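Local coordinates for protein DNA photolyase (Agrobacterium tumefaciens, PDB 4U63) that repairs cyclobutane pyrimidine dimers in DNA using light, as a class III photolyase that carries a catalytic flavin and a methenyltetrahydrofolate antenna, at residues R328-E331 / K332-K335; D432-Y435 / V436-F439; D34-L37 / S38-A42. All blocks are in the same frame, centred on the assembly; numbering follows the deposited sequence. Where two conformers were deposited one is given.

All three contacts are local, each made within one continuous run of the chain at or near the start of a helix. Contact 3 belongs to the N-terminal photolyase range, whereas contacts 1 and 2 fall in the FAD-binding range, and the centre of the chain lies between contact 3 and the other two. The centres of contacts 1 and 2 are about 27 Å apart, those of contacts 2 and 3 about 39 Å, and those of contacts 1 and 3 about 43 Å; no pair touches. None reaches a chromophore: the side chains of Phe334, Tyr435 and Arg36 stay about 12, 10 and 13 Å from FAD, and that of Lys335 about 10 Å from the methenyltetrahydrofolate.

Contact 1 (R328-E331 / K332-K335); sequences RDDE and KSFK. With SO4 (sulfate ion), chain M.
Asp330 caps helix 331-338 through its carboxylate: Ser333 N donates to OD1 over 3.1 Å, approaching from above the carboxylate plane. With CG anti to the backbone N (chi1 -168°), the acid reaches forward over the first turn. Asp330 O takes two further donors, Ser333 OG at 2.8 Å in the conformer given and Phe334 N, the latter in the carbonyl plane. Lys335 N continues the helical pattern to Glu331 O.

The second carboxylate oxygen carries the charged contact. Arg328 NH2 forms a salt bridge with Asp330 OD2 at 2.7 Å; OD2 lies near the guanidinium plane, while the donor comes to it on the anti side, tilted well out of the carboxylate plane. NH1 and NH2 also hold a sulfate, probably from the crystallisation liquor, with NH2 2.9 Å from O1. One water accepts from Arg328 NE and, in the same serine conformer, donates to Ser333 OG.

Packing is lighter. The Glu331 carboxylate runs beside the Phe334 ring, OE1 3.7 Å from CD2 and the planes 39° apart; Lys382 joins both, by a salt bridge to Glu331 and a cation-pi contact with Phe334.

Asp330 thus divides its oxygens between the helix start and Arg328, and both would be expected to favour its charged form.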
loop_
_atom_site.group_PDB
_atom_site.type_symbol
_atom_site.label_atom_id
_atom_site.label_comp_id
_atom_site.label_asym_id
_atom_site.label_seq_id
_atom_site.Cartn_x
_atom_site.Cartn_y
_atom_site.Cartn_z
ATOM N N ARG A 328 -13.256 -7.100 22.866
ATOM C CA ARG A 328 -14.718 -7.150 22.880
ATOM C C ARG A 328 -15.256 -7.917 21.690
ATOM O O ARG A 328 -14.712 -7.834 20.589
ATOM C CB ARG A 328 -15.323 -5.746 22.894
ATOM C CG ARG A 328 -15.319 -5.121 24.275
ATOM C CD ARG A 328 -15.840 -3.694 24.278
ATOM N NE ARG A 328 -17.211 -3.595 23.779
ATOM C CZ ARG A 328 -18.299 -3.953 24.454
ATOM N NH1 ARG A 328 -18.225 -4.456 25.698
ATOM N NH2 ARG A 328 -19.497 -3.812 23.884
ATOM N N ASP A 329 -16.319 -8.680 21.940
ATOM C CA ASP A 329 -17.102 -9.308 20.892
ATOM C C ASP A 329 -18.285 -8.379 20.665
ATOM O O ASP A 329 -19.327 -8.508 21.318
ATOM C CB ASP A 329 -17.553 -10.710 21.322
ATOM C CG ASP A 329 -18.438 -11.407 20.281
ATOM O OD1 ASP A 329 -18.575 -10.910 19.141
ATOM O OD2 ASP A 329 -19.002 -12.466 20.615
ATOM N N ASP A 330 -18.107 -7.432 19.741
ATOM C CA ASP A 330 -19.101 -6.392 19.476
ATOM C C ASP A 330 -19.082 -6.024 17.994
ATOM O O ASP A 330 -18.557 -4.976 17.579
ATOM C CB ASP A 330 -18.827 -5.173 20.367
ATOM C CG ASP A 330 -19.964 -4.159 20.363
ATOM O OD1 ASP A 330 -20.840 -4.196 19.468
ATOM O OD2 ASP A 330 -19.972 -3.302 21.270
ATOM N N GLU A 331 -19.671 -6.908 17.196
ATOM C CA GLU A 331 -19.701 -6.734 15.749
ATOM C C GLU A 331 -20.517 -5.487 15.351
ATOM O O GLU A 331 -20.224 -4.856 14.339
ATOM C CB GLU A 331 -20.230 -8.012 15.088
ATOM C CG GLU A 331 -20.230 -8.025 13.568
ATOM C CD GLU A 331 -18.845 -8.041 12.922
ATOM O OE1 GLU A 331 -17.795 -8.158 13.625
ATOM O OE2 GLU A 331 -18.822 -7.939 11.674
ATOM N N LYS A 332 -21.520 -5.127 16.152
ATOM C CA LYS A 332 -22.291 -3.902 15.918
ATOM C C LYS A 332 -21.390 -2.643 15.919
ATOM O O LYS A 332 -21.483 -1.822 15.002
ATOM C CB LYS A 332 -23.416 -3.789 16.952
ATOM C CG LYS A 332 -24.316 -2.572 16.830
ATOM C CD LYS A 332 -25.372 -2.585 17.932
ATOM C CE LYS A 332 -26.182 -1.301 17.959
ATOM N NZ LYS A 332 -27.103 -1.193 16.795
ATOM N N SER A 333 -20.522 -2.505 16.926
ATOM C CA SER A 333 -19.602 -1.362 16.991
ATOM C C SER A 333 -18.572 -1.415 15.865
ATOM O O SER A 333 -18.183 -0.377 15.324
ATOM C CB SER A 333 -18.897 -1.295 18.350
ATOM O OG SER A 333 -18.035 -2.408 18.540
ATOM N N PHE A 334 -18.127 -2.622 15.515
ATOM C CA PHE A 334 -17.191 -2.786 14.412
ATOM C C PHE A 334 -17.822 -2.296 13.126
ATOM O O PHE A 334 -17.198 -1.578 12.369
ATOM C CB PHE A 334 -16.757 -4.237 14.230
ATOM C CG PHE A 334 -15.860 -4.439 13.046
ATOM C CD1 PHE A 334 -14.580 -3.888 13.024
ATOM C CD2 PHE A 334 -16.292 -5.168 11.944
ATOM C CE1 PHE A 334 -13.753 -4.067 11.926
ATOM C CE2 PHE A 334 -15.466 -5.352 10.847
ATOM C CZ PHE A 334 -14.197 -4.799 10.836
ATOM N N LYS A 335 -19.067 -2.695 12.888
ATOM C CA LYS A 335 -19.795 -2.235 11.702
ATOM C C LYS A 335 -19.952 -0.711 11.690
ATOM O O LYS A 335 -19.752 -0.077 10.645
ATOM C CB LYS A 335 -21.158 -2.935 11.580
ATOM C CG LYS A 335 -21.060 -4.359 11.059
ATOM C CD LYS A 335 -22.444 -4.968 10.897
ATOM C CE LYS A 335 -22.378 -6.470 10.694
ATOM N NZ LYS A 335 -23.743 -7.058 10.674
HETATM S S SO4 M . -21.725 -4.679 26.738
HETATM O O1 SO4 M . -21.682 -3.533 25.800
HETATM O O2 SO4 M . -21.740 -5.949 25.979
HETATM O O3 SO4 M . -22.947 -4.579 27.559
HETATM O O4 SO4 M . -20.538 -4.653 27.621
HETATM O O HOH W 1 -17.034 -2.322 21.244
HETATM O O HOH W 2 -22.819 -6.478 18.418
#

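Contact 2 (D432-Y435 / V436-F439); sequences DGDY and VRRF
Gly433, at the N-cap position with a positive phi, turns the chain into helix 434-439, whose first turn closes where Arg437 N donates to Gly433 O over 2.8 Å. Arg438 N and Phe439 N follow with bonds to Asp434 O and Tyr435 O.

The Arg437 side chain doubles back past this turn. Extended from CG to NE, it brings the edge of its guanidinium to the preceding loop, where NH2 donates to Asp432 O; the modelled separation is very short, so its exact length is doubtful. NH1 adds a weak bond to the same oxygen. Asp434 OD1 also lies at the guanidinium edge, forming a longer salt bridge with Arg437 NH2 at 3.6 Å while the two planes stand 58° apart. NH1 has a second acceptor in Leu446 O, which ties the helix start to the following loop.

Aromatic packing occupies another side. The edge of Phe439 meets the face of Tyr435 in an offset edge-to-face pair, with centroids 5.2 Å apart and planes at 63°. The approach is off-centre: Phe439 CD2 sits 3.7 Å above the tyrosine plane, toward its rim, and CE2 comes 3.6 Å from Tyr435 CE1. Tyr435 CG is anti to the backbone N (chi1 178°), while that of Phe439 is anti to its carbonyl carbon, and these settings let the rings converge across one turn. Both rings pack on helix 345-357, where Tyr435 OH bonds to Gln353.

This is an i to i+4 aromatic pair on a short helix with glycine at its N-cap, packed within the helical FAD-binding domain.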
loop_
_atom_site.group_PDB
_atom_site.type_symbol
_atom_site.label_atom_id
_atom_site.label_comp_id
_atom_site.label_asym_id
_atom_site.label_seq_id
_atom_site.Cartn_x
_atom_site.Cartn_y
_atom_site.Cartn_z
ATOM N N ASP A 432 -10.048 24.052 11.719
ATOM C CA ASP A 432 -11.178 24.722 11.072
ATOM C C ASP A 432 -12.279 23.754 10.649
ATOM O O ASP A 432 -13.358 24.197 10.273
ATOM C CB ASP A 432 -10.702 25.554 9.872
ATOM C CG ASP A 432 -9.806 26.717 10.286
ATOM O OD1 ASP A 432 -9.823 27.113 11.473
ATOM O OD2 ASP A 432 -9.082 27.239 9.416
ATOM N N GLY A 433 -12.004 22.448 10.709
ATOM C CA GLY A 433 -12.988 21.419 10.404
ATOM C C GLY A 433 -13.179 21.124 8.922
ATOM O O GLY A 433 -14.146 20.457 8.545
ATOM N N ASP A 434 -12.260 21.597 8.079
ATOM C CA ASP A 434 -12.397 21.447 6.618
ATOM C C ASP A 434 -12.402 20.000 6.140
ATOM O O ASP A 434 -13.145 19.650 5.242
ATOM C CB ASP A 434 -11.302 22.232 5.889
ATOM C CG ASP A 434 -11.450 23.732 6.061
ATOM O OD1 ASP A 434 -12.551 24.194 6.434
ATOM O OD2 ASP A 434 -10.461 24.454 5.827
ATOM N N TYR A 435 -11.560 19.162 6.730
ATOM C CA TYR A 435 -11.561 17.731 6.386
ATOM C C TYR A 435 -12.879 17.074 6.816
ATOM O O TYR A 435 -13.474 16.321 6.057
ATOM C CB TYR A 435 -10.376 17.045 7.031
ATOM C CG TYR A 435 -10.262 15.550 6.823
ATOM C CD1 TYR A 435 -9.792 15.015 5.623
ATOM C CD2 TYR A 435 -10.590 14.665 7.849
ATOM C CE1 TYR A 435 -9.660 13.636 5.450
ATOM C CE2 TYR A 435 -10.470 13.297 7.686
ATOM C CZ TYR A 435 -10.004 12.784 6.489
ATOM O OH TYR A 435 -9.873 11.424 6.339
ATOM N N VAL A 436 -13.336 17.380 8.031
ATOM C CA VAL A 436 -14.616 16.847 8.520
ATOM C C VAL A 436 -15.786 17.269 7.630
ATOM O O VAL A 436 -16.609 16.441 7.272
ATOM C CB VAL A 436 -14.873 17.251 9.986
ATOM C CG1 VAL A 436 -16.331 17.045 10.381
ATOM C CG2 VAL A 436 -13.945 16.463 10.911
ATOM N N ARG A 437 -15.846 18.550 7.284
ATOM C CA ARG A 437 -16.909 19.073 6.411
ATOM C C ARG A 437 -16.908 18.440 5.020
ATOM O O ARG A 437 -17.975 18.285 4.408
ATOM C CB ARG A 437 -16.814 20.599 6.280
ATOM C CG ARG A 437 -17.158 21.325 7.563
ATOM C CD ARG A 437 -17.432 22.802 7.355
ATOM N NE ARG A 437 -17.491 23.455 8.665
ATOM C CZ ARG A 437 -16.434 23.944 9.312
ATOM N NH1 ARG A 437 -16.585 24.503 10.513
ATOM N NH2 ARG A 437 -15.221 23.888 8.765
ATOM N N ARG A 438 -15.723 18.083 4.529
ATOM C CA ARG A 438 -15.582 17.446 3.222
ATOM C C ARG A 438 -16.229 16.073 3.195
ATOM O O ARG A 438 -16.947 15.740 2.252
ATOM C CB ARG A 438 -14.105 17.329 2.857
ATOM C CG ARG A 438 -13.808 16.689 1.506
ATOM C CD ARG A 438 -12.339 16.863 1.167
ATOM N NE ARG A 438 -12.011 18.285 1.036
ATOM C CZ ARG A 438 -10.849 18.855 1.370
ATOM N NH1 ARG A 438 -9.836 18.146 1.884
ATOM N NH2 ARG A 438 -10.702 20.166 1.195
ATOM N N PHE A 439 -15.978 15.283 4.232
ATOM C CA PHE A 439 -16.468 13.896 4.285
ATOM C C PHE A 439 -17.670 13.634 5.181
ATOM O O PHE A 439 -18.263 12.564 5.093
ATOM C CB PHE A 439 -15.301 12.984 4.638
ATOM C CG PHE A 439 -14.228 12.980 3.588
ATOM C CD1 PHE A 439 -14.446 12.349 2.379
ATOM C CD2 PHE A 439 -13.023 13.635 3.792
ATOM C CE1 PHE A 439 -13.484 12.345 1.394
ATOM C CE2 PHE A 439 -12.045 13.640 2.811
ATOM C CZ PHE A 439 -12.273 12.997 1.606
#

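Contact 3 (D34-L37 / S38-A42); sequences DLRL and SDNLA
The chain passes through an inverse gamma turn centred on Leu35, with Arg36 N bonded to Asp34 O at 2.8 Å, and then bends back so that residues 38-40 face Arg36 before helix 41-49 begins. Asn40 is the N-cap of that helix.

Two side chains, one from each arm of the bend, fasten it. Arg36 grips Asp39 O side-on with NE and NH2, at 3.2 and 3.0 Å. The oxygen lies only 4° out of the guanidinium plane, yet from the carbonyl the two donors are placed differently: NE stands well above its plane, NH2 is less tilted, and both come from the same face. NE also makes a weak bond to Ser38 O. A chi1 of 68° sets CG between the backbone N and the carbonyl carbon, and the straight chain beyond carries the guanidinium alongside Ser38 to its target. NH1 turns to Gly267 O, joining the bend to a more distant loop.

Asn40 answers in the reverse direction. ND2 donates to Arg36 O over 2.9 Å, with a nearly straight N-H...O angle of 165° and the acceptor in the amide plane. The same nitrogen gives to a water that donates to Asp34 OD2 at 2.9 Å; that carboxylate oxygen is also bonded to Asn118 ND2. On the other branch of the amide, OD1 caps Leu43 N and takes a bond from Asn118. A second water links Leu37 O, 2.7 Å away, to Asn40 N.

Arg36 therefore donates through its side chain and accepts through its carbonyl in one bend. With guanidinium and amide each bonded at several atoms, their rotations should be well fixed, and the carbonyls of Arg36, Ser38 and Asp39 find side-chain donors just before helix 41-49.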
loop_
_atom_site.group_PDB
_atom_site.type_symbol
_atom_site.label_atom_id
_atom_site.label_comp_id
_atom_site.label_asym_id
_atom_site.label_seq_id
_atom_site.Cartn_x
_atom_site.Cartn_y
_atom_site.Cartn_z
ATOM N N ASP A 34 4.895 -5.467 -10.168
ATOM C CA ASP A 34 5.996 -4.723 -10.762
ATOM C C ASP A 34 5.531 -4.244 -12.130
ATOM O O ASP A 34 6.226 -4.392 -13.125
ATOM C CB ASP A 34 7.214 -5.631 -10.894
ATOM C CG ASP A 34 6.941 -6.864 -11.779
ATOM O OD1 ASP A 34 5.755 -7.189 -12.023
ATOM O OD2 ASP A 34 7.914 -7.501 -12.240
ATOM N N LEU A 35 4.338 -3.663 -12.168
ATOM C CA LEU A 35 3.656 -3.399 -13.437
ATOM C C LEU A 35 4.128 -2.094 -14.045
ATOM O O LEU A 35 3.413 -1.098 -14.074
ATOM C CB LEU A 35 2.139 -3.435 -13.233
ATOM C CG LEU A 35 1.628 -4.722 -12.554
ATOM C CD1 LEU A 35 0.106 -4.704 -12.470
ATOM C CD2 LEU A 35 2.101 -5.972 -13.281
ATOM N N ARG A 36 5.357 -2.141 -14.536
ATOM C CA ARG A 36 6.037 -1.000 -15.114
ATOM C C ARG A 36 7.075 -1.494 -16.119
ATOM O O ARG A 36 7.560 -2.631 -16.015
ATOM C CB ARG A 36 6.731 -0.204 -14.014
ATOM C CG ARG A 36 7.902 -0.926 -13.355
ATOM C CD ARG A 36 8.556 -0.109 -12.244
ATOM N NE ARG A 36 9.772 -0.771 -11.777
ATOM C CZ ARG A 36 9.829 -1.741 -10.864
ATOM N NH1 ARG A 36 8.732 -2.191 -10.259
ATOM N NH2 ARG A 36 11.001 -2.263 -10.549
ATOM N N LEU A 37 7.414 -0.637 -17.085
ATOM C CA LEU A 37 8.530 -0.895 -18.004
ATOM C C LEU A 37 9.823 -0.183 -17.584
ATOM O O LEU A 37 10.912 -0.637 -17.952
ATOM C CB LEU A 37 8.163 -0.479 -19.431
ATOM C CG LEU A 37 6.844 -1.001 -20.007
ATOM C CD1 LEU A 37 6.721 -0.598 -21.471
ATOM C CD2 LEU A 37 6.716 -2.509 -19.854
ATOM N N SER A 38 9.701 0.913 -16.826
ATOM C CA SER A 38 10.849 1.706 -16.391
ATOM C C SER A 38 11.483 1.117 -15.140
ATOM O O SER A 38 10.809 0.505 -14.313
ATOM C CB SER A 38 10.448 3.160 -16.106
ATOM O OG SER A 38 9.918 3.789 -17.257
ATOM N N ASP A 39 12.785 1.325 -15.013
ATOM C CA ASP A 39 13.584 0.809 -13.908
ATOM C C ASP A 39 13.175 -0.630 -13.551
ATOM O O ASP A 39 12.930 -0.965 -12.395
ATOM C CB ASP A 39 13.489 1.747 -12.694
ATOM C CG ASP A 39 14.651 1.571 -11.721
ATOM O OD1 ASP A 39 15.749 1.195 -12.177
ATOM O OD2 ASP A 39 14.478 1.822 -10.510
ATOM N N ASN A 40 13.106 -1.470 -14.583
ATOM C CA ASN A 40 12.664 -2.853 -14.441
ATOM C C ASN A 40 13.802 -3.764 -14.882
ATOM O O ASN A 40 13.980 -4.020 -16.082
ATOM C CB ASN A 40 11.381 -3.067 -15.256
ATOM C CG ASN A 40 10.805 -4.458 -15.093
ATOM O OD1 ASN A 40 11.526 -5.408 -14.809
ATOM N ND2 ASN A 40 9.499 -4.587 -15.280
ATOM N N LEU A 41 14.583 -4.241 -13.908
ATOM C CA LEU A 41 15.803 -5.016 -14.207
ATOM C C LEU A 41 15.507 -6.359 -14.855
ATOM O O LEU A 41 16.280 -6.829 -15.682
ATOM C CB LEU A 41 16.662 -5.211 -12.947
ATOM C CG LEU A 41 17.302 -3.947 -12.348
ATOM C CD1 LEU A 41 18.072 -4.266 -11.076
ATOM C CD2 LEU A 41 18.219 -3.260 -13.350
ATOM N N ALA A 42 14.382 -6.976 -14.490
ATOM C CA ALA A 42 13.987 -8.243 -15.119
ATOM C C ALA A 42 13.717 -8.043 -16.604
ATOM O O ALA A 42 14.225 -8.788 -17.448
ATOM C CB ALA A 42 12.763 -8.832 -14.434
HETATM O O HOH W 3 8.782 -7.491 -14.977
HETATM O O HOH W 4 13.518 -0.649 -17.393
#